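Local coordinates for protein SSD1 (Saccharomyces cerevisiae S288C, PDB 7AM1) that binds mRNA, including its 5' and 3' untranslated regions, and represses translation as a non-enzymatic, pseudonuclease member of the RNase II family, at residues L480-D484 with T543-I549; Q500-R504 with E515-L519; D570-L574 with V671-Q675; K567-L571 with Y685-M689. All blocks are in the same frame, centred on the assembly; numbering follows the deposited sequence.

Contact 1 (L480-D484 with T543-I549)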
loop_
_atom_site.group_PDB
_atom_site.type_symbol
_atom_site.label_atom_id
_atom_site.label_comp_id
_atom_site.label_asym_id
_atom_site.label_seq_id
_atom_site.Cartn_x
_atom_site.Cartn_y
_atom_site.Cartn_z
ATOM N N LEU A 480 -4.762 19.579 9.432
ATOM C CA LEU A 480 -3.943 19.690 8.232
ATOM C C LEU A 480 -4.667 20.473 7.147
ATOM O O LEU A 480 -4.028 21.176 6.358
ATOM C CB LEU A 480 -3.555 18.301 7.724
ATOM C CG LEU A 480 -2.572 17.525 8.603
ATOM C CD1 LEU A 480 -2.368 16.113 8.068
ATOM C CD2 LEU A 480 -1.237 18.252 8.694
ATOM N N GLU A 481 -5.997 20.366 7.094
ATOM C CA GLU A 481 -6.762 21.169 6.149
ATOM C C GLU A 481 -6.648 22.648 6.492
ATOM O O GLU A 481 -6.441 23.484 5.604
ATOM C CB GLU A 481 -8.228 20.735 6.147
ATOM C CG GLU A 481 -8.490 19.389 5.483
ATOM C CD GLU A 481 -7.979 18.217 6.299
ATOM O OE1 GLU A 481 -7.887 18.349 7.538
ATOM O OE2 GLU A 481 -7.665 17.165 5.701
ATOM N N GLN A 482 -6.766 22.984 7.778
ATOM C CA GLN A 482 -6.592 24.367 8.200
ATOM C C GLN A 482 -5.160 24.834 7.973
ATOM O O GLN A 482 -4.936 25.972 7.547
ATOM C CB GLN A 482 -6.977 24.516 9.672
ATOM C CG GLN A 482 -8.454 24.304 9.942
ATOM C CD GLN A 482 -8.782 24.307 11.421
ATOM O OE1 GLN A 482 -7.961 23.921 12.252
ATOM N NE2 GLN A 482 -9.988 24.756 11.758
ATOM N N LEU A 483 -4.178 23.974 8.257
ATOM C CA LEU A 483 -2.789 24.321 7.972
ATOM C C LEU A 483 -2.611 24.639 6.493
ATOM O O LEU A 483 -1.976 25.636 6.130
ATOM C CB LEU A 483 -1.861 23.178 8.397
ATOM C CG LEU A 483 -0.376 23.375 8.081
ATOM C CD1 LEU A 483 0.168 24.622 8.761
ATOM C CD2 LEU A 483 0.436 22.158 8.489
ATOM N N ASP A 484 -3.171 23.798 5.622
ATOM C CA ASP A 484 -3.093 24.047 4.187
ATOM C C ASP A 484 -3.694 25.397 3.824
ATOM O O ASP A 484 -3.088 26.180 3.083
ATOM C CB ASP A 484 -3.802 22.927 3.432
ATOM C CG ASP A 484 -2.858 21.847 2.999
ATOM O OD1 ASP A 484 -1.895 22.162 2.267
ATOM O OD2 ASP A 484 -3.058 20.690 3.418
ATOM N N THR A 543 -1.175 16.801 0.414
ATOM C CA THR A 543 -1.237 18.254 0.497
ATOM C C THR A 543 0.073 18.816 1.037
ATOM O O THR A 543 0.854 18.129 1.700
ATOM C CB THR A 543 -2.393 18.723 1.388
ATOM O OG1 THR A 543 -2.124 18.380 2.753
ATOM C CG2 THR A 543 -3.704 18.088 0.960
ATOM N N LEU A 544 0.290 20.101 0.754
ATOM C CA LEU A 544 1.459 20.796 1.277
ATOM C C LEU A 544 1.517 20.705 2.795
ATOM O O LEU A 544 2.578 20.436 3.365
ATOM C CB LEU A 544 1.435 22.253 0.817
ATOM C CG LEU A 544 2.526 23.180 1.347
ATOM C CD1 LEU A 544 3.896 22.603 1.033
ATOM C CD2 LEU A 544 2.378 24.578 0.753
ATOM N N GLY A 545 0.383 20.915 3.466
ATOM C CA GLY A 545 0.370 20.847 4.918
ATOM C C GLY A 545 0.851 19.506 5.436
ATOM O O GLY A 545 1.674 19.436 6.353
ATOM N N PHE A 546 0.341 18.418 4.851
ATOM C CA PHE A 546 0.811 17.099 5.253
ATOM C C PHE A 546 2.313 16.963 5.030
ATOM O O PHE A 546 3.030 16.438 5.888
ATOM C CB PHE A 546 0.074 15.999 4.491
ATOM C CG PHE A 546 0.667 14.628 4.712
ATOM C CD1 PHE A 546 0.289 13.861 5.804
ATOM C CD2 PHE A 546 1.641 14.130 3.860
ATOM C CE1 PHE A 546 0.853 12.603 6.026
ATOM C CE2 PHE A 546 2.209 12.880 4.082
ATOM C CZ PHE A 546 1.813 12.118 5.164
ATOM N N VAL A 547 2.809 17.433 3.882
ATOM C CA VAL A 547 4.219 17.254 3.550
ATOM C C VAL A 547 5.095 18.029 4.525
ATOM O O VAL A 547 6.151 17.542 4.953
ATOM C CB VAL A 547 4.476 17.684 2.094
ATOM C CG1 VAL A 547 5.967 17.724 1.792
ATOM C CG2 VAL A 547 3.771 16.747 1.128
ATOM N N VAL A 548 4.675 19.243 4.893
ATOM C CA VAL A 548 5.420 20.043 5.864
ATOM C C VAL A 548 5.564 19.282 7.177
ATOM O O VAL A 548 6.673 19.094 7.692
ATOM C CB VAL A 548 4.732 21.404 6.082
ATOM C CG1 VAL A 548 5.283 22.092 7.326
ATOM C CG2 VAL A 548 4.921 22.296 4.877
ATOM N N ILE A 549 4.438 18.839 7.740
ATOM C CA ILE A 549 4.482 18.117 9.004
ATOM C C ILE A 549 5.187 16.778 8.829
ATOM O O ILE A 549 5.885 16.319 9.740
ATOM C CB ILE A 549 3.058 17.933 9.565
ATOM C CG1 ILE A 549 2.381 19.294 9.794
ATOM C CG2 ILE A 549 3.081 17.083 10.831
ATOM C CD1 ILE A 549 3.119 20.247 10.740
#

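Contact 2 (Q500-R504 with E515-L519)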
loop_
_atom_site.group_PDB
_atom_site.type_symbol
_atom_site.label_atom_id
_atom_site.label_comp_id
_atom_site.label_asym_id
_atom_site.label_seq_id
_atom_site.Cartn_x
_atom_site.Cartn_y
_atom_site.Cartn_z
ATOM N N GLN A 500 7.055 26.059 7.515
ATOM C CA GLN A 500 7.214 25.492 6.181
ATOM C C GLN A 500 8.662 25.590 5.719
ATOM O O GLN A 500 9.226 24.621 5.201
ATOM C CB GLN A 500 6.285 26.193 5.189
ATOM C CG GLN A 500 6.571 25.844 3.732
ATOM C CD GLN A 500 5.544 26.407 2.769
ATOM O OE1 GLN A 500 4.536 26.985 3.179
ATOM N NE2 GLN A 500 5.795 26.236 1.478
ATOM N N GLU A 501 9.292 26.750 5.914
ATOM C CA GLU A 501 10.668 26.899 5.457
ATOM C C GLU A 501 11.604 25.991 6.241
ATOM O O GLU A 501 12.589 25.492 5.684
ATOM C CB GLU A 501 11.113 28.357 5.557
ATOM C CG GLU A 501 12.571 28.573 5.168
ATOM C CD GLU A 501 12.909 28.021 3.791
ATOM O OE1 GLU A 501 14.070 27.598 3.591
ATOM O OE2 GLU A 501 12.016 27.993 2.917
ATOM N N ILE A 502 11.320 25.759 7.523
ATOM C CA ILE A 502 12.110 24.800 8.289
ATOM C C ILE A 502 11.915 23.393 7.735
ATOM O O ILE A 502 12.883 22.664 7.492
ATOM C CB ILE A 502 11.744 24.871 9.783
ATOM C CG1 ILE A 502 12.188 26.208 10.374
ATOM C CG2 ILE A 502 12.382 23.710 10.545
ATOM C CD1 ILE A 502 11.618 26.478 11.748
ATOM N N ALA A 503 10.662 22.996 7.509
ATOM C CA ALA A 503 10.408 21.697 6.900
ATOM C C ALA A 503 11.122 21.577 5.560
ATOM O O ALA A 503 11.701 20.530 5.250
ATOM C CB ALA A 503 8.906 21.477 6.727
ATOM N N ARG A 504 11.086 22.641 4.750
ATOM C CA ARG A 504 11.746 22.606 3.449
ATOM C C ARG A 504 13.250 22.407 3.596
ATOM O O ARG A 504 13.869 21.691 2.799
ATOM C CB ARG A 504 11.465 23.898 2.674
ATOM C CG ARG A 504 11.831 23.829 1.189
ATOM C CD ARG A 504 12.141 25.208 0.601
ATOM N NE ARG A 504 13.341 25.779 1.213
ATOM C CZ ARG A 504 14.590 25.467 0.867
ATOM N NH1 ARG A 504 14.823 24.595 -0.107
ATOM N NH2 ARG A 504 15.611 26.034 1.499
ATOM N N GLU A 515 18.049 23.494 -3.293
ATOM C CA GLU A 515 16.972 24.313 -3.832
ATOM C C GLU A 515 15.620 23.609 -3.815
ATOM O O GLU A 515 14.660 24.126 -4.395
ATOM C CB GLU A 515 17.314 24.745 -5.260
ATOM C CG GLU A 515 18.641 25.481 -5.384
ATOM C CD GLU A 515 18.698 26.727 -4.523
ATOM O OE1 GLU A 515 19.589 26.816 -3.650
ATOM O OE2 GLU A 515 17.843 27.616 -4.718
ATOM N N ALA A 516 15.516 22.457 -3.155
ATOM C CA ALA A 516 14.310 21.648 -3.249
ATOM C C ALA A 516 13.106 22.374 -2.662
ATOM O O ALA A 516 13.205 23.056 -1.637
ATOM C CB ALA A 516 14.513 20.314 -2.526
ATOM N N THR A 517 11.965 22.217 -3.322
ATOM C CA THR A 517 10.676 22.665 -2.817
ATOM C C THR A 517 9.880 21.451 -2.357
ATOM O O THR A 517 10.049 20.347 -2.882
ATOM C CB THR A 517 9.897 23.432 -3.887
ATOM O OG1 THR A 517 9.677 22.584 -5.021
ATOM C CG2 THR A 517 10.667 24.663 -4.321
ATOM N N LEU A 518 9.017 21.656 -1.359
ATOM C CA LEU A 518 8.311 20.529 -0.756
ATOM C C LEU A 518 7.387 19.840 -1.753
ATOM O O LEU A 518 7.135 18.637 -1.630
ATOM C CB LEU A 518 7.535 20.993 0.475
ATOM C CG LEU A 518 8.405 21.405 1.664
ATOM C CD1 LEU A 518 7.589 22.151 2.708
ATOM C CD2 LEU A 518 9.073 20.185 2.287
ATOM N N LEU A 519 6.876 20.572 -2.743
ATOM C CA LEU A 519 6.141 19.943 -3.831
ATOM C C LEU A 519 6.928 20.102 -5.131
ATOM O O LEU A 519 7.614 21.110 -5.320
ATOM C CB LEU A 519 4.747 20.555 -4.004
ATOM C CG LEU A 519 3.787 20.427 -2.819
ATOM C CD1 LEU A 519 2.466 21.121 -3.107
ATOM C CD2 LEU A 519 3.548 18.976 -2.477
#

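Contact 3 (D570-L574 with V671-Q675)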
loop_
_atom_site.group_PDB
_atom_site.type_symbol
_atom_site.label_atom_id
_atom_site.label_comp_id
_atom_site.label_asym_id
_atom_site.label_seq_id
_atom_site.Cartn_x
_atom_site.Cartn_y
_atom_site.Cartn_z
ATOM N N ASP A 570 22.590 -2.750 20.162
ATOM C CA ASP A 570 22.006 -3.932 19.536
ATOM C C ASP A 570 20.536 -4.152 19.873
ATOM O O ASP A 570 19.859 -4.891 19.149
ATOM C CB ASP A 570 22.806 -5.174 19.945
ATOM C CG ASP A 570 24.126 -5.290 19.215
ATOM O OD1 ASP A 570 24.402 -4.443 18.344
ATOM O OD2 ASP A 570 24.878 -6.246 19.497
ATOM N N LEU A 571 20.017 -3.532 20.928
ATOM C CA LEU A 571 18.619 -3.722 21.297
ATOM C C LEU A 571 17.678 -2.684 20.682
ATOM O O LEU A 571 16.459 -2.794 20.862
ATOM C CB LEU A 571 18.472 -3.714 22.826
ATOM C CG LEU A 571 19.187 -4.833 23.590
ATOM C CD1 LEU A 571 18.845 -4.753 25.077
ATOM C CD2 LEU A 571 18.858 -6.214 23.040
ATOM N N ALA A 572 18.200 -1.709 19.936
ATOM C CA ALA A 572 17.355 -0.665 19.368
ATOM C C ALA A 572 16.363 -1.242 18.364
ATOM O O ALA A 572 16.715 -2.065 17.515
ATOM C CB ALA A 572 18.216 0.402 18.684
ATOM N N LEU A 573 15.109 -0.800 18.464
ATOM C CA LEU A 573 14.091 -1.115 17.464
ATOM C C LEU A 573 14.159 -0.029 16.399
ATOM O O LEU A 573 13.861 1.139 16.671
ATOM C CB LEU A 573 12.699 -1.199 18.081
ATOM C CG LEU A 573 11.584 -1.661 17.127
ATOM C CD1 LEU A 573 10.311 -1.931 17.911
ATOM C CD2 LEU A 573 11.287 -0.675 15.997
ATOM N N LEU A 574 14.586 -0.405 15.205
ATOM C CA LEU A 574 14.800 0.504 14.095
ATOM C C LEU A 574 13.877 0.115 12.943
ATOM O O LEU A 574 13.101 -0.839 13.031
ATOM C CB LEU A 574 16.272 0.472 13.679
ATOM C CG LEU A 574 17.256 0.870 14.786
ATOM C CD1 LEU A 574 18.695 0.672 14.330
ATOM C CD2 LEU A 574 17.028 2.307 15.214
ATOM N N VAL A 671 7.354 0.608 21.913
ATOM C CA VAL A 671 8.658 0.028 22.217
ATOM C C VAL A 671 9.743 1.090 22.103
ATOM O O VAL A 671 10.611 1.218 22.974
ATOM C CB VAL A 671 8.941 -1.167 21.287
ATOM C CG1 VAL A 671 10.285 -1.786 21.621
ATOM C CG2 VAL A 671 7.826 -2.208 21.384
ATOM N N VAL A 672 9.707 1.871 21.022
ATOM C CA VAL A 672 10.700 2.922 20.829
ATOM C C VAL A 672 10.625 3.949 21.953
ATOM O O VAL A 672 11.654 4.425 22.445
ATOM C CB VAL A 672 10.515 3.578 19.448
ATOM C CG1 VAL A 672 11.400 4.818 19.313
ATOM C CG2 VAL A 672 10.808 2.576 18.341
ATOM N N HIS A 673 9.414 4.319 22.372
ATOM C CA HIS A 673 9.288 5.287 23.457
ATOM C C HIS A 673 9.897 4.754 24.749
ATOM O O HIS A 673 10.602 5.480 25.461
ATOM C CB HIS A 673 7.821 5.652 23.670
ATOM C CG HIS A 673 7.295 6.641 22.678
ATOM N ND1 HIS A 673 6.287 7.529 22.981
ATOM C CD2 HIS A 673 7.629 6.873 21.387
ATOM C CE1 HIS A 673 6.028 8.273 21.921
ATOM N NE2 HIS A 673 6.826 7.895 20.939
ATOM N N ARG A 674 9.640 3.485 25.073
ATOM C CA ARG A 674 10.224 2.912 26.279
ATOM C C ARG A 674 11.737 2.807 26.160
ATOM O O ARG A 674 12.452 3.009 27.149
ATOM C CB ARG A 674 9.596 1.548 26.564
ATOM C CG ARG A 674 8.101 1.637 26.850
ATOM C CD ARG A 674 7.551 0.376 27.501
ATOM N NE ARG A 674 6.244 0.618 28.113
ATOM C CZ ARG A 674 5.071 0.364 27.538
ATOM N NH1 ARG A 674 5.010 -0.156 26.318
ATOM N NH2 ARG A 674 3.948 0.632 28.191
ATOM N N GLN A 675 12.245 2.530 24.958
ATOM C CA GLN A 675 13.688 2.523 24.750
ATOM C C GLN A 675 14.279 3.917 24.920
ATOM O O GLN A 675 15.345 4.074 25.526
ATOM C CB GLN A 675 14.006 1.965 23.364
ATOM C CG GLN A 675 13.784 0.467 23.267
ATOM C CD GLN A 675 14.286 -0.135 21.966
ATOM O OE1 GLN A 675 14.613 0.581 21.020
ATOM N NE2 GLN A 675 14.337 -1.465 21.911
#

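Contact 4 (K567-L571 with Y685-M689)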
loop_
_atom_site.group_PDB
_atom_site.type_symbol
_atom_site.label_atom_id
_atom_site.label_comp_id
_atom_site.label_asym_id
_atom_site.label_seq_id
_atom_site.Cartn_x
_atom_site.Cartn_y
_atom_site.Cartn_z
ATOM N N LYS A 567 22.987 4.761 22.141
ATOM C CA LYS A 567 23.034 4.412 23.559
ATOM C C LYS A 567 22.684 2.948 23.819
ATOM O O LYS A 567 23.365 2.292 24.619
ATOM C CB LYS A 567 22.089 5.325 24.350
ATOM N N LEU A 568 21.633 2.422 23.179
ATOM C CA LEU A 568 21.203 1.048 23.416
ATOM C C LEU A 568 21.799 0.049 22.433
ATOM O O LEU A 568 21.740 -1.158 22.690
ATOM C CB LEU A 568 19.680 0.915 23.346
ATOM C CG LEU A 568 18.842 1.607 24.418
ATOM C CD1 LEU A 568 17.398 1.117 24.313
ATOM C CD2 LEU A 568 19.411 1.361 25.806
ATOM N N GLY A 569 22.340 0.513 21.317
ATOM C CA GLY A 569 23.018 -0.378 20.392
ATOM C C GLY A 569 22.135 -1.517 19.916
ATOM O O GLY A 569 21.048 -1.301 19.373
ATOM N N ASP A 570 22.590 -2.750 20.162
ATOM C CA ASP A 570 22.006 -3.932 19.536
ATOM C C ASP A 570 20.536 -4.152 19.873
ATOM O O ASP A 570 19.859 -4.891 19.149
ATOM C CB ASP A 570 22.806 -5.174 19.945
ATOM C CG ASP A 570 24.126 -5.290 19.215
ATOM O OD1 ASP A 570 24.402 -4.443 18.344
ATOM O OD2 ASP A 570 24.878 -6.246 19.497
ATOM N N LEU A 571 20.017 -3.532 20.928
ATOM C CA LEU A 571 18.619 -3.722 21.297
ATOM C C LEU A 571 17.678 -2.684 20.682
ATOM O O LEU A 571 16.459 -2.794 20.862
ATOM C CB LEU A 571 18.472 -3.714 22.826
ATOM C CG LEU A 571 19.187 -4.833 23.590
ATOM C CD1 LEU A 571 18.845 -4.753 25.077
ATOM C CD2 LEU A 571 18.858 -6.214 23.040
ATOM N N TYR A 685 18.304 -1.185 30.364
ATOM C CA TYR A 685 17.321 -1.726 29.431
ATOM C C TYR A 685 17.651 -3.201 29.231
ATOM O O TYR A 685 18.669 -3.535 28.615
ATOM C CB TYR A 685 17.346 -0.966 28.111
ATOM C CG TYR A 685 16.234 -1.384 27.194
ATOM C CD1 TYR A 685 14.941 -0.917 27.379
ATOM C CD2 TYR A 685 16.470 -2.278 26.160
ATOM C CE1 TYR A 685 13.920 -1.312 26.547
ATOM C CE2 TYR A 685 15.457 -2.677 25.324
ATOM C CZ TYR A 685 14.186 -2.197 25.524
ATOM O OH TYR A 685 13.181 -2.602 24.682
ATOM N N THR A 686 16.788 -4.083 29.744
ATOM C CA THR A 686 17.107 -5.502 29.875
ATOM C C THR A 686 16.167 -6.403 29.076
ATOM O O THR A 686 15.942 -7.556 29.451
ATOM C CB THR A 686 17.085 -5.914 31.348
ATOM O OG1 THR A 686 15.830 -5.537 31.933
ATOM C CG2 THR A 686 18.221 -5.251 32.114
ATOM N N GLU A 687 15.613 -5.901 27.977
ATOM C CA GLU A 687 14.753 -6.727 27.143
ATOM C C GLU A 687 15.577 -7.747 26.367
ATOM O O GLU A 687 16.688 -7.460 25.912
ATOM C CB GLU A 687 13.947 -5.860 26.177
ATOM C CG GLU A 687 12.985 -4.913 26.867
ATOM C CD GLU A 687 11.933 -5.646 27.675
ATOM O OE1 GLU A 687 11.461 -6.705 27.212
ATOM O OE2 GLU A 687 11.591 -5.173 28.779
ATOM N N ASP A 688 15.018 -8.942 26.214
ATOM C CA ASP A 688 15.677 -9.996 25.458
ATOM C C ASP A 688 15.687 -9.631 23.979
ATOM O O ASP A 688 14.687 -9.155 23.435
ATOM C CB ASP A 688 14.947 -11.319 25.679
ATOM C CG ASP A 688 15.536 -12.457 24.872
ATOM O OD1 ASP A 688 16.699 -12.347 24.429
ATOM O OD2 ASP A 688 14.829 -13.466 24.675
ATOM N N MET A 689 16.833 -9.841 23.323
ATOM C CA MET A 689 16.918 -9.505 21.907
ATOM C C MET A 689 15.957 -10.357 21.087
ATOM O O MET A 689 15.373 -9.880 20.107
ATOM C CB MET A 689 18.347 -9.674 21.386
ATOM C CG MET A 689 18.487 -9.169 19.946
ATOM S SD MET A 689 20.131 -9.234 19.210
ATOM C CE MET A 689 21.076 -8.220 20.323
#

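Contact 1 (L480-D484 with T543-I549)
D484 turns its carboxylate onto the first turn of helix 544-568, where T543 and G545 receive it. Two hydrogen bonds carry the polar part. OD1 of D484 accepts from the backbone N of G545 at 2.9 Å, the N-H approaching from above the carboxylate plane, 44° out of it. OD2 of D484 offers its syn lone pair to OG1 of T543 at 2.6 Å. The threonine hydroxyl works twice: as N-cap it also accepts the N-H of F546, a nearly straight bond of 3.2 Å from F546 N to T543 OG1. An acid suits this place, since its negative charge would probably be steadied by the N-H groups of the first helical turn, which lack partners one turn back in the helix. G545 suits it too, because a CB there would lie only 2.9 Å from D484 OD2.

The apolar part lies further along helix 544-568, toward I549. L480 and L483 each send a CD2 methyl to I549, L483 CD2 reaching I549 CG1 at 3.7 Å and the carbonyl oxygen of G545 at the same distance. L483 gets there with CG anti to its backbone N (chi1 177°). The other methyl of L480, CD1, meets the F546 ring at its edge, close to the ring plane.

The short helical segments cross at 104°, with axes 8.4 Å apart. Around them, L480 and I549 rest on I369 of strand 367-370, I549 also reaches F378 and L380 of strand 378-384, and L483, L544 and V548 pack on helix 495-510, tying the RNB-domain sheet to its helices.

Contact 2 (Q500-R504 with E515-L519)
L518 lays its isobutyl group over the backbone and CB of R504, on the flank of helix 495-510 within the RNB domain. After this helix the chain reverses, and residues 515-519, without regular structure, run back along it. CD2 of L518 comes to 3.8 Å from CA of R504, while CD1 reaches into the groove between Q500 and A503, 4.0 Å from Q500 CG and 4.3 Å from A503 CB. A branched apolar residue fits such a groove, and the small alanine lets the leucine settle close to the helix. Beyond this patch, L518 and A503 both pack on V548 of helix 544-568, so the leucine is buried from that side as well.

The polar clamp comes from R504. Its aliphatic part runs beside the carbonyl of A516, with CG 3.2 Å from A516 O, and a bend at chi3 (65°) swings the guanidinium back so that NH1 can donate to that same oxygen. E501, one helical turn earlier, holds the other side of the group: NE and NH2 of R504 grip the E501 carboxylate side-on in a salt bridge, R504 NH2 to E501 OE1 at 3.0 Å. The guanidinium is probably held against turning. NH1 also donates to the carbonyl oxygen of P514. The bond from R504 NH1 to A516 O is 2.7 Å long, its acceptor only 3° out of the guanidinium plane.

Contact 3 (D570-L574 with V671-Q675)
Strand 573-576, half of a two-stranded antiparallel sheet with strand 635-638 in the RNB domain, is fastened at its start to helix 668-681 by the amide of Q675 and by V671 and V672. The primary amide of Q675 reads the chain at the entry to the strand much as a neighbouring peptide group would. OE1 of Q675 accepts from the backbone N of L573 at 2.9 Å, in the carbonyl plane and on a lone pair, with a nearly straight N-H (167°). NE2 of Q675 faces the carbonyl oxygen of L571 at 2.7 Å, but the bond is weak because its angle is only 124°. One donor and one acceptor on a single flat group match the C=O and N-H of the backbone, and the extended glutamine chain carries the amide far enough from the helix to reach them. NE2 is also hydrogen-bonded to the hydroxyl of Y685, which probably helps fix which way the amide faces.

L573 fills the space beside it. Its CD1 lies 3.7 Å from CG1 of V671, and its CD2 4.0 Å from CG2 of V672, the leucine crossing both valines at about a right angle; Y636 and I638 of strand 635-638 also pack on it.

Replacing Q675 with a leucine would probably leave the L573 N-H and the L571 carbonyl without these mates in a buried place. The contact thus joins paired amide hydrogen bonds, which can set the position of the strand start along the helix, to apolar packing that probably helps keep water away from them.

Contact 4 (K567-L571 with Y685-M689)
L568 drops a methyl onto one face of the Y685 ring, a CH-pi contact with CD1 4.2 Å from the ring centroid and 21° off the normal. Its other methyl, CD2, fits against CB of Y685 at 3.9 Å, so the forked end of the leucine straddles the root of the ring. L571 fills the next hollow: CD1 wedges between the ring edge, 3.6 Å from Y685 CD2, and the carbonyl oxygen of E687, while CD2 leans on CB of M689. The backbone N of E687 lies above the opposite ring face, toward its rim. At the outer end M689, its flexible thioether bent at chi3 (-59°), curls its methyl CE to 3.5 Å from CB of D570. The positive phi of G569 turns the chain between L568 and L571, so that both face residues 685-689.

Replacing Y685 with an alanine would probably take away the surface on which both leucines rest, open a gap, and deprive Q675 of a hydroxyl partner. Across these two segments the chemistry is mostly apolar and van der Waals, with one CH-pi contact; the join therefore depends on the fit of shapes, which an aromatic plate and branched or thioether chains are well suited to supply.

Helix 544-568 ties the set together: contact 1 lies at its start and contact 4 at its end, their centres 36 Å apart. Contact 2 belongs with contact 1, at 12 Å between centres, and V548 CG2 touches L518 CD1 at 3.4 Å across the two. Contacts 3 and 4, only 7 Å apart at their centres, share D570 and L571, and Q675 CB packs on L568 CD1 at 3.6 Å. The two groups do not touch; the nearest atoms of contacts 1 and 3 are about 14 Å apart. In this pseudonuclease all four are structural joins: contacts 1 to 3, within the RNB domain, carry hydrogen bonds, while contact 4, mainly apolar, attaches residues 685-689.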